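Long-range contact in migration inhibitory factor (Trichinella spiralis, PDB 1HFO), which is a nematode member of the macrophage migration inhibitory factor family, a trimer whose subunits each pack two helices on a four-stranded sheet: residues Thr60-Gly65 / Val99-Asp104. Sequence-based numbering, arbitrary orientation.
Sequences TLMSIG and VNLNGD
L101 lays its CD1 methyl across the root of the M62 side chain, 3.5 Å from M62 CB, and the same methyl keeps close company with CG and SD farther out. With CG of L101 beside its own backbone N (chi1 -52°), the isobutyl group is brought back over M62. The outer part of M62 leads away from 99-104. On the same face V99 sets its CB beside CB of M62, while its CG2 meets CG2 of T60 at 3.8 Å.

Beneath these apolar groups runs a short parallel ladder. V99 both donates and accepts: its N binds L61 O in a nearly straight bond (172°), and its O takes the amide of S63. Two residues on, L101 N binds S63 O at 2.9 Å. Past the ladder a side chain stands in for the backbone. N100 carries its amide on the other face, anti to its backbone N (chi1 174°), and OD1 accepts G65 N at 3.2 Å; S63 OG binds G65 O, so both polar ends of this glycine are held. I64 passes crosswise to L101, its CG1 4.0 Å from L101 CB, and sends CD1 on to CA of G103.

This is a worked case of the beta-alpha-beta crossover: helix 69-87 links the parallel neighbours 57-63 and 94-100, whose C-terminal ends meet here. Strand 2-7 flanks 57-63 on its other edge, helix 18-30 packs against L61 and S63, V106 of strand 106-108 touches I64 and L101, and H97 of a second subunit packs on L101.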
loop_
_atom_site.group_PDB
_atom_site.type_symbol
_atom_site.label_atom_id
_atom_site.label_comp_id
_atom_site.label_asym_id
_atom_site.label_seq_id
_atom_site.Cartn_x
_atom_site.Cartn_y
_atom_site.Cartn_z
ATOM N N THR A 60 2.628 6.919 1.941
ATOM C CA THR A 60 4.030 6.590 1.808
ATOM C C THR A 60 4.659 7.459 0.746
ATOM O O THR A 60 4.002 7.782 -0.223
ATOM C CB THR A 60 4.164 5.110 1.357
ATOM O OG1 THR A 60 3.538 4.257 2.327
ATOM C CG2 THR A 60 5.625 4.701 1.194
ATOM N N LEU A 61 5.902 7.862 0.955
ATOM C CA LEU A 61 6.650 8.593 -0.058
ATOM C C LEU A 61 7.878 7.728 -0.314
ATOM O O LEU A 61 8.726 7.575 0.566
ATOM C CB LEU A 61 7.093 9.977 0.437
ATOM C CG LEU A 61 8.025 10.656 -0.572
ATOM C CD1 LEU A 61 7.180 11.026 -1.775
ATOM C CD2 LEU A 61 8.710 11.881 0.006
ATOM N N MET A 62 7.982 7.134 -1.505
ATOM C CA MET A 62 9.144 6.304 -1.796
ATOM C C MET A 62 9.927 6.885 -2.967
ATOM O O MET A 62 9.352 7.480 -3.879
ATOM C CB MET A 62 8.723 4.864 -2.097
ATOM C CG MET A 62 7.719 4.709 -3.197
ATOM S SD MET A 62 7.238 2.950 -3.351
ATOM C CE MET A 62 5.563 2.981 -2.751
ATOM N N SER A 63 11.242 6.719 -2.926
ATOM C CA SER A 63 12.101 7.244 -3.981
ATOM C C SER A 63 13.483 6.627 -3.950
ATOM O O SER A 63 13.974 6.229 -2.887
ATOM C CB SER A 63 12.221 8.769 -3.820
ATOM O OG SER A 63 13.058 9.328 -4.806
ATOM N N ILE A 64 14.130 6.547 -5.111
ATOM C CA ILE A 64 15.476 6.006 -5.146
ATOM C C ILE A 64 16.378 7.198 -4.822
ATOM O O ILE A 64 16.660 8.030 -5.678
ATOM C CB ILE A 64 15.825 5.431 -6.546
ATOM C CG1 ILE A 64 14.855 4.289 -6.874
ATOM C CG2 ILE A 64 17.266 5.028 -6.575
ATOM C CD1 ILE A 64 14.780 3.912 -8.365
ATOM N N GLY A 65 16.786 7.293 -3.563
ATOM C CA GLY A 65 17.620 8.404 -3.148
ATOM C C GLY A 65 16.804 9.615 -2.720
ATOM O O GLY A 65 15.604 9.724 -2.988
ATOM N N VAL A 99 10.335 5.955 2.435
ATOM C CA VAL A 99 11.070 4.785 1.982
ATOM C C VAL A 99 12.143 5.086 0.953
ATOM O O VAL A 99 11.850 5.630 -0.111
ATOM C CB VAL A 99 10.106 3.751 1.361
ATOM C CG1 VAL A 99 10.877 2.506 0.973
ATOM C CG2 VAL A 99 8.974 3.426 2.343
ATOM N N ASN A 100 13.379 4.716 1.266
ATOM C CA ASN A 100 14.508 4.911 0.365
ATOM C C ASN A 100 14.648 3.594 -0.403
ATOM O O ASN A 100 15.009 2.569 0.174
ATOM C CB ASN A 100 15.765 5.208 1.188
ATOM C CG ASN A 100 17.030 5.289 0.344
ATOM O OD1 ASN A 100 16.983 5.540 -0.862
ATOM N ND2 ASN A 100 18.181 5.098 0.994
ATOM N N LEU A 101 14.327 3.622 -1.694
ATOM C CA LEU A 101 14.377 2.429 -2.540
ATOM C C LEU A 101 15.733 2.188 -3.196
ATOM O O LEU A 101 16.491 3.120 -3.441
ATOM C CB LEU A 101 13.333 2.561 -3.659
ATOM C CG LEU A 101 11.915 2.894 -3.189
ATOM C CD1 LEU A 101 11.084 3.515 -4.309
ATOM C CD2 LEU A 101 11.264 1.625 -2.670
ATOM N N ASN A 102 16.034 0.923 -3.479
ATOM C CA ASN A 102 17.266 0.600 -4.200
ATOM C C ASN A 102 16.833 0.489 -5.650
ATOM O O ASN A 102 15.775 -0.061 -5.945
ATOM C CB ASN A 102 17.863 -0.726 -3.729
ATOM C CG ASN A 102 18.402 -0.639 -2.321
ATOM O OD1 ASN A 102 18.986 0.371 -1.941
ATOM N ND2 ASN A 102 18.228 -1.703 -1.545
ATOM N N GLY A 103 17.651 1.015 -6.547
ATOM C CA GLY A 103 17.317 0.976 -7.954
ATOM C C GLY A 103 16.944 -0.401 -8.447
ATOM O O GLY A 103 16.045 -0.534 -9.277
ATOM N N ASP A 104 17.637 -1.426 -7.945
ATOM C CA ASP A 104 17.360 -2.797 -8.373
ATOM C C ASP A 104 15.992 -3.313 -7.966
ATOM O O ASP A 104 15.557 -4.341 -8.481
ATOM C CB ASP A 104 18.417 -3.782 -7.850
ATOM C CG ASP A 104 19.788 -3.554 -8.460
ATOM O OD1 ASP A 104 19.859 -3.115 -9.633
ATOM O OD2 ASP A 104 20.795 -3.825 -7.777
#